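Local coordinates for protein pullulanase (Bacillus acidopullulyticus, PDB 2WAN) that hydrolyses the alpha-1,6-glucosidic links of pullulan and probably the branch points of related starch polysaccharides, at residues Ala417-Gln420 / Gly421-Glu424; Tyr457-Phe460 / Thr461-Gly464; Ala529-Thr532 / Glu533-Leu537; Gln536-Gln539 / Ser540-Gln544. All blocks are in the same frame, centred on the assembly; numbering follows the deposited sequence.

Contacts 3 and 4 are successive turns of helix 529-543, sharing Gln536 and Leu537, with centres about 11 Å apart. The other two are short 3-10 turns laid against that helix. Contact 1 rests Trp419 CZ3 on Lys535 O at 3.3 Å and, next to contact 4, Ala417 O probably accepts from Gln539 NE2 at 3.1 Å. Contact 2 touches the helix through Phe460 CD1 and Leu537 CD1, 3.5 Å apart, and probably through a bond of 2.7 Å between Phe460 O and Ser540 OG. Contacts 1 and 2 do not meet: their nearest atoms are about 10 Å apart. A glycerol, probably from the crystallisation liquor, lies near contacts 1 and 4.

Contact 1: Ala417-Gln420 / Gly421-Glu424; sequences AGWQ and GDHE
Asp422 turns back on Trp419 through backbone and side chain together. Its CB lies 3.3 Å from Trp419 O, the same oxygen that accepts the Asp422 N-H at 3.1 Å from Asp422 N, with a fairly straight N-H...O angle of 162°. With CG anti to the backbone N (chi1 179°), the carboxylate is carried toward the CZ3 corner of the indole. Its OD2 approaches Trp419 CZ3 obliquely and loosely, at 4.3 Å; its hydrogen bond is to His615 ND1. The side of the carboxylate at OD1 packs against the ring of His542. One step earlier, Gly421 N donates to Gly418 O at 2.9 Å, so two consecutive i to i+3 bonds make a short 3-10 turn. In both bonds the donor stands well above the plane of the carbonyl it uses. A water spans the outgoing chain, donating to Asp422 O at 2.6 Å and weakly to Gln420 O. Gly418 has phi 87°, where a side chain would jam against the carbonyl O of Ala417. The turn lies in the loop between strand 406-407 and barrel strand 435-438, and its buried indole stacks on His615 and packs against Lys535 and Gln539 of helix 529-543.

Contact 2: Tyr457-Phe460 / Thr461-Gly464; sequences YLAF and TEHG
This is a local contact around the end of a short 3-10 segment, where Thr461 folds back on Leu458, in the loop between helix 440-444 and helix 474-481. Leu458 O is the focus, gripped twice by the same residue. Thr461 N reaches it at 2.9 Å from well above the carbonyl plane, while Thr461 OG1 comes in at 2.7 Å in that plane, on a lone pair. The hydroxyl can do this because OG1 sits between the backbone N and the carbonyl carbon (chi1 70°), which also places CG2 beside the N. There CG2 meets Leu458 CD2 at 4.0 Å, the two side chains crossing at a slant. The next bond of the turn, from Glu462 N to Ala459 O, is weak at 3.3 Å, and a water reinforces this end by donating to both Ala459 O and Glu462 O. In the alpha-amylase type beta/alpha barrel this loop belongs to the connection from strand 435-438 to strand 485-488. Glu462 extends back under the turn, its CG 3.7 Å from Leu458 O and its OE2 3.5 Å from Ala459 CA. Its carboxylate is held at the far end by two successive backbone amides, OE1 by Lys452 N and OE2 by Asn453 N, which fix it beside Ala459. The Phe460 ring stacks on Phe443 and packs against Leu537 of helix 529-543, while Tyr457 OH bonds to Glu518 O.

Contact 3: Ala529-Thr532 / Glu533-Leu537; sequences ARIT and ELKQL
Lys535 NZ, 3.7 Å from Ile531 CG2, is gripped by three groups: salt bridges to Glu613 and Asp415 and a hydrogen bond to Thr414 OG1. The lysine chain runs fully extended alongside Ile531, both side chains pointing the same way, and its CE also lies 3.7 Å from Ile531 CG2. Beneath them Lys535 N donates to Ile531 O at 3.0 Å, a straight alpha-helical bond of 167°. Two residues earlier, Glu533 N bonds to Ala529 O at 2.9 Å, and the glutamate chain lies over that oxygen, its CG 3.2 Å away. With CG anti to the carbonyl carbon (chi1 -68°), the extended chain runs back along the helix until OE2 touches Ala529 CB at 3.8 Å and accepts from Thr523 OG1. Without the carboxylate, as with an alanine at Glu533, Thr523 OG1 is likely to lose this acceptor and the methyl of Ala529 its cover. Gln536 OE1 lies 3.6 Å from Thr532 CG2. Leu534 packs on Trp610 and Tyr614 of helix 597-614, Ile531 also touches Tyr614, and Gln536 faces Leu458, so this buried first half of helix 529-543 packs against helix 597-614 and also touches the 3-10 turn of Tyr457-Phe460.

Contact 4: Gln536-Gln539 / Ser540-Gln544; sequences QLIQ and SLHQQ
His542 lays its imidazole over Ile538, one turn back along the helix. Ile538 CG2 sits over a ring face, 3.9 Å from the centroid and 29° off the normal, a CH-pi contact whose closest atom is His542 NE2 at 3.5 Å. Ile538 O also lies over a face, 3.3 Å above the plane and displaced toward the rim, while accepting from His542 N at 2.9 Å. The ring reaches this place with CG beside the backbone N (chi1 -74°), and its rotation is fixed by a hydrogen bond between NE2 and His615 O and a weak one between ND1 and Ile546 O. Were the ring replaced by an alanine, His615 O would probably lose that partner and Ile538 CG2 the surface it packs on. These residues close helix 529-543, the helix of a beta-alpha-beta crossover between strands 485-488 and 547-552 of the parallel barrel. On the face turned to the barrel, Leu537 and Leu541 lie side by side, CD2 to CD1 at 3.8 Å, and meet Leu488 and Val486 of the strand; Leu541 also packs on helix 474-481. Elsewhere round the helix Gln539 and Gln543 cross, with Gln543 NE2 3.7 Å from Gln539 CG and the amide planes 33° apart. Gln539 NE2 itself is bonded to Ala417 O and a glycerol; in the conformer given, Ser540 OG probably bonds to Phe460 O. At the last turn Gln544 N donates to Leu541 O at 2.9 Å, an i to i+3 bond, with a weak one to Ser540 O beside it.

Contact 1: Ala417-Gln420 / Gly421-Glu424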
# COMPACT_ATOMS: atom_id res chain seq x y z
N ALA A 417 14.53 -27.78 12.87
CA ALA A 417 14.06 -28.68 13.93
C ALA A 417 13.08 -27.94 14.83
O ALA A 417 13.29 -26.76 15.14
CB ALA A 417 15.25 -29.24 14.73
N GLY A 418 12.01 -28.62 15.22
CA GLY A 418 11.03 -28.03 16.12
C GLY A 418 9.94 -27.22 15.45
O GLY A 418 9.01 -26.78 16.13
N TRP A 419 10.05 -27.02 14.13
CA TRP A 419 9.10 -26.21 13.34
C TRP A 419 7.65 -26.67 13.49
O TRP A 419 6.74 -25.83 13.51
CB TRP A 419 9.51 -26.25 11.88
CG TRP A 419 8.79 -25.31 10.92
CD1 TRP A 419 8.03 -25.66 9.85
CD2 TRP A 419 8.84 -23.87 10.93
NE1 TRP A 419 7.57 -24.53 9.19
CE2 TRP A 419 8.06 -23.42 9.83
CE3 TRP A 419 9.44 -22.91 11.76
CZ2 TRP A 419 7.87 -22.05 9.54
CZ3 TRP A 419 9.24 -21.54 11.48
CH2 TRP A 419 8.47 -21.13 10.37
N GLN A 420 7.42 -27.98 13.62
CA GLN A 420 6.05 -28.46 13.83
C GLN A 420 5.41 -28.02 15.16
O GLN A 420 4.21 -28.11 15.33
CB GLN A 420 5.95 -29.99 13.68
CG GLN A 420 6.24 -30.50 12.27
CD GLN A 420 5.34 -29.88 11.21
OE1 GLN A 420 5.82 -29.34 10.22
NE2 GLN A 420 4.03 -29.97 11.42
N GLY A 421 6.23 -27.56 16.10
CA GLY A 421 5.73 -27.02 17.36
C GLY A 421 5.54 -25.51 17.38
O GLY A 421 5.13 -24.96 18.40
N ASP A 422 5.86 -24.83 16.27
CA ASP A 422 5.78 -23.37 16.20
C ASP A 422 4.32 -22.92 16.36
O ASP A 422 3.44 -23.51 15.75
CB ASP A 422 6.34 -22.89 14.86
CG ASP A 422 6.27 -21.39 14.71
OD1 ASP A 422 6.81 -20.70 15.60
OD2 ASP A 422 5.65 -20.93 13.73
N HIS A 423 4.09 -21.91 17.20
CA HIS A 423 2.76 -21.33 17.40
C HIS A 423 2.66 -19.85 16.95
O HIS A 423 3.48 -19.02 17.35
CB HIS A 423 2.34 -21.48 18.86
CG HIS A 423 0.92 -21.08 19.13
ND1 HIS A 423 0.58 -20.04 19.97
CD2 HIS A 423 -0.25 -21.56 18.64
CE1 HIS A 423 -0.74 -19.91 19.99
NE2 HIS A 423 -1.26 -20.82 19.19
N GLU A 424 1.65 -19.55 16.13
CA GLU A 424 1.37 -18.19 15.65
C GLU A 424 1.18 -17.18 16.77
O GLU A 424 0.70 -17.50 17.87
CB GLU A 424 0.15 -18.18 14.71
CG GLU A 424 -1.14 -18.76 15.30
CD GLU A 424 -1.28 -20.28 15.14
OE1 GLU A 424 -0.28 -20.99 14.85
OE2 GLU A 424 -2.41 -20.78 15.33
O HOH W 1 2.34 -25.48 14.48

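Contact 2: Tyr457-Phe460 / Thr461-Gly464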
# COMPACT_ATOMS: atom_id res chain seq x y z
N TYR A 457 19.69 -12.83 9.53
CA TYR A 457 18.48 -13.39 10.16
C TYR A 457 18.83 -14.08 11.47
O TYR A 457 18.08 -13.95 12.45
CB TYR A 457 17.77 -14.42 9.26
CG TYR A 457 17.32 -13.93 7.90
CD1 TYR A 457 16.44 -12.85 7.76
CD2 TYR A 457 17.76 -14.58 6.74
CE1 TYR A 457 16.01 -12.44 6.50
CE2 TYR A 457 17.34 -14.17 5.47
CZ TYR A 457 16.47 -13.09 5.36
OH TYR A 457 16.06 -12.68 4.11
N LEU A 458 19.92 -14.85 11.48
CA LEU A 458 20.23 -15.70 12.64
C LEU A 458 20.56 -14.91 13.90
O LEU A 458 20.50 -15.47 15.00
CB LEU A 458 21.36 -16.72 12.34
CG LEU A 458 20.96 -17.85 11.39
CD1 LEU A 458 22.11 -18.86 11.34
CD2 LEU A 458 19.67 -18.56 11.81
N ALA A 459 20.91 -13.63 13.77
CA ALA A 459 21.13 -12.80 14.96
C ALA A 459 19.90 -12.81 15.88
O ALA A 459 20.04 -12.73 17.09
CB ALA A 459 21.52 -11.36 14.57
N PHE A 460 18.70 -12.92 15.29
CA PHE A 460 17.43 -12.97 16.04
C PHE A 460 17.20 -14.28 16.80
O PHE A 460 16.18 -14.42 17.50
CB PHE A 460 16.24 -12.74 15.10
CG PHE A 460 16.06 -11.31 14.68
CD1 PHE A 460 16.85 -10.73 13.68
CD2 PHE A 460 15.04 -10.53 15.24
CE1 PHE A 460 16.66 -9.40 13.28
CE2 PHE A 460 14.85 -9.19 14.85
CZ PHE A 460 15.64 -8.63 13.87
N THR A 461 18.08 -15.26 16.64
CA THR A 461 17.95 -16.53 17.36
C THR A 461 18.86 -16.59 18.58
O THR A 461 18.82 -17.58 19.34
CB THR A 461 18.31 -17.76 16.46
OG1 THR A 461 19.74 -17.79 16.20
CG2 THR A 461 17.55 -17.73 15.13
N GLU A 462 19.68 -15.56 18.78
CA GLU A 462 20.73 -15.59 19.80
C GLU A 462 20.25 -15.09 21.17
O GLU A 462 19.93 -13.92 21.33
CB GLU A 462 21.96 -14.80 19.35
CG GLU A 462 22.56 -15.30 18.02
CD GLU A 462 23.78 -14.53 17.61
OE1 GLU A 462 24.58 -14.15 18.49
OE2 GLU A 462 23.91 -14.27 16.40
N HIS A 463 20.23 -15.99 22.16
CA HIS A 463 19.89 -15.64 23.55
C HIS A 463 21.10 -15.24 24.38
O HIS A 463 22.23 -15.65 24.10
CB HIS A 463 19.17 -16.81 24.22
CG HIS A 463 17.83 -17.11 23.63
ND1 HIS A 463 16.66 -16.59 24.14
CD2 HIS A 463 17.48 -17.83 22.54
CE1 HIS A 463 15.64 -17.00 23.40
NE2 HIS A 463 16.11 -17.75 22.42
N GLY A 464 20.86 -14.41 25.38
CA GLY A 464 21.89 -14.04 26.36
C GLY A 464 22.90 -13.03 25.84
O GLY A 464 23.98 -12.87 26.42
O HOH W 2 19.10 -12.03 19.60

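Contact 3: Ala529-Thr532 / Glu533-Leu537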
# COMPACT_ATOMS: atom_id res chain seq x y z
N ALA A 529 19.64 -22.19 2.50
CA ALA A 529 19.98 -21.63 3.83
C ALA A 529 19.14 -20.39 4.13
O ALA A 529 18.73 -20.18 5.27
CB ALA A 529 21.46 -21.29 3.93
N ARG A 530 18.88 -19.58 3.11
CA ARG A 530 18.07 -18.36 3.32
C ARG A 530 16.65 -18.68 3.81
O ARG A 530 16.07 -17.91 4.58
CB ARG A 530 18.01 -17.53 2.05
CG ARG A 530 17.36 -18.27 0.87
CD ARG A 530 17.40 -17.38 -0.35
NE ARG A 530 18.72 -17.28 -0.99
CZ ARG A 530 19.09 -16.28 -1.79
NH1 ARG A 530 18.28 -15.23 -2.00
NH2 ARG A 530 20.27 -16.32 -2.37
N ILE A 531 16.12 -19.82 3.37
CA ILE A 531 14.77 -20.25 3.76
C ILE A 531 14.79 -20.70 5.22
O ILE A 531 14.02 -20.19 6.04
CB ILE A 531 14.23 -21.36 2.84
CG1 ILE A 531 14.17 -20.86 1.39
CG2 ILE A 531 12.84 -21.84 3.32
CD1 ILE A 531 13.58 -21.89 0.38
N THR A 532 15.70 -21.63 5.55
CA THR A 532 15.80 -22.16 6.90
C THR A 532 16.09 -21.06 7.93
O THR A 532 15.49 -21.04 9.00
CB THR A 532 16.89 -23.24 6.96
OG1 THR A 532 16.53 -24.28 6.04
CG2 THR A 532 16.99 -23.82 8.39
N GLU A 533 16.99 -20.14 7.57
CA GLU A 533 17.41 -19.12 8.53
C GLU A 533 16.33 -18.11 8.82
O GLU A 533 16.20 -17.68 9.96
CB GLU A 533 18.73 -18.46 8.12
CG GLU A 533 19.90 -19.48 8.22
CD GLU A 533 21.18 -19.04 7.56
OE1 GLU A 533 21.30 -17.85 7.19
OE2 GLU A 533 22.11 -19.89 7.39
N LEU A 534 15.54 -17.74 7.82
CA LEU A 534 14.42 -16.83 8.07
C LEU A 534 13.35 -17.54 8.89
O LEU A 534 12.77 -16.94 9.80
CB LEU A 534 13.86 -16.26 6.76
CG LEU A 534 12.63 -15.33 6.87
CD1 LEU A 534 12.83 -14.16 7.87
CD2 LEU A 534 12.21 -14.79 5.50
N LYS A 535 13.11 -18.81 8.59
CA LYS A 535 12.19 -19.58 9.44
C LYS A 535 12.69 -19.62 10.88
O LYS A 535 11.89 -19.54 11.80
CB LYS A 535 11.97 -21.01 8.91
CG LYS A 535 11.17 -21.07 7.62
CD LYS A 535 11.08 -22.51 7.08
CE LYS A 535 10.19 -22.53 5.84
NZ LYS A 535 10.26 -23.86 5.14
N GLN A 536 14.02 -19.74 11.08
CA GLN A 536 14.57 -19.77 12.43
C GLN A 536 14.37 -18.44 13.14
O GLN A 536 14.09 -18.43 14.33
CB GLN A 536 16.06 -20.17 12.42
CG GLN A 536 16.24 -21.63 12.05
CD GLN A 536 17.70 -22.01 11.88
OE1 GLN A 536 18.35 -21.64 10.90
NE2 GLN A 536 18.22 -22.78 12.82
N LEU A 537 14.50 -17.34 12.40
CA LEU A 537 14.19 -16.01 12.97
C LEU A 537 12.74 -15.97 13.50
O LEU A 537 12.47 -15.58 14.65
CB LEU A 537 14.41 -14.89 11.94
CG LEU A 537 14.05 -13.44 12.32
CD1 LEU A 537 14.81 -12.46 11.42
CD2 LEU A 537 12.55 -13.13 12.19

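Contact 4: Gln536-Gln539 / Ser540-Gln544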
# COMPACT_ATOMS: atom_id res chain seq x y z
N GLN A 536 14.02 -19.74 11.08
CA GLN A 536 14.57 -19.77 12.43
C GLN A 536 14.37 -18.44 13.14
O GLN A 536 14.09 -18.43 14.33
CB GLN A 536 16.06 -20.17 12.42
CG GLN A 536 16.24 -21.63 12.05
CD GLN A 536 17.70 -22.01 11.88
OE1 GLN A 536 18.35 -21.64 10.90
NE2 GLN A 536 18.22 -22.78 12.82
N LEU A 537 14.50 -17.34 12.40
CA LEU A 537 14.19 -16.01 12.97
C LEU A 537 12.74 -15.97 13.50
O LEU A 537 12.47 -15.58 14.65
CB LEU A 537 14.41 -14.89 11.94
CG LEU A 537 14.05 -13.44 12.32
CD1 LEU A 537 14.81 -12.46 11.42
CD2 LEU A 537 12.55 -13.13 12.19
N ILE A 538 11.81 -16.37 12.64
CA ILE A 538 10.38 -16.38 12.97
C ILE A 538 10.09 -17.33 14.14
O ILE A 538 9.39 -16.97 15.09
CB ILE A 538 9.55 -16.73 11.72
CG1 ILE A 538 9.72 -15.61 10.68
CG2 ILE A 538 8.05 -16.99 12.05
CD1 ILE A 538 9.36 -16.06 9.25
N GLN A 539 10.66 -18.53 14.08
CA GLN A 539 10.53 -19.51 15.17
C GLN A 539 10.99 -18.94 16.51
O GLN A 539 10.31 -19.12 17.55
CB GLN A 539 11.32 -20.77 14.81
CG GLN A 539 11.24 -21.90 15.80
CD GLN A 539 12.03 -23.11 15.33
OE1 GLN A 539 13.15 -22.98 14.80
NE2 GLN A 539 11.46 -24.29 15.53
N SER A 540 12.14 -18.27 16.49
CA SER A 540 12.74 -17.70 17.69
C SER A 540 11.85 -16.65 18.33
O SER A 540 11.65 -16.64 19.54
CB SER A 540 14.10 -17.06 17.37
OG SER A 540 14.67 -16.47 18.53
N LEU A 541 11.36 -15.74 17.49
CA LEU A 541 10.51 -14.65 17.97
C LEU A 541 9.20 -15.24 18.53
O LEU A 541 8.78 -14.84 19.61
CB LEU A 541 10.26 -13.60 16.88
CG LEU A 541 11.48 -12.68 16.58
CD1 LEU A 541 11.22 -11.76 15.42
CD2 LEU A 541 11.88 -11.86 17.84
N HIS A 542 8.63 -16.21 17.82
CA HIS A 542 7.40 -16.85 18.30
C HIS A 542 7.59 -17.50 19.67
O HIS A 542 6.71 -17.41 20.52
CB HIS A 542 6.89 -17.93 17.33
CG HIS A 542 6.25 -17.41 16.07
ND1 HIS A 542 5.86 -16.10 15.87
CD2 HIS A 542 5.86 -18.08 14.96
CE1 HIS A 542 5.29 -15.98 14.68
NE2 HIS A 542 5.26 -17.18 14.12
N GLN A 543 8.75 -18.12 19.89
CA GLN A 543 9.06 -18.74 21.20
C GLN A 543 9.06 -17.72 22.32
O GLN A 543 8.87 -18.08 23.48
CB GLN A 543 10.41 -19.45 21.18
CG GLN A 543 10.38 -20.84 20.55
CD GLN A 543 11.77 -21.29 20.11
OE1 GLN A 543 12.78 -20.62 20.39
NE2 GLN A 543 11.83 -22.42 19.42
N GLN A 544 9.29 -16.45 21.98
CA GLN A 544 9.25 -15.37 22.98
C GLN A 544 7.92 -14.60 22.95
O GLN A 544 7.81 -13.50 23.51
CB GLN A 544 10.47 -14.42 22.81
CG GLN A 544 11.85 -15.13 22.88
CD GLN A 544 11.96 -16.21 23.97
OE1 GLN A 544 12.39 -17.33 23.71
NE2 GLN A 544 11.57 -15.86 25.19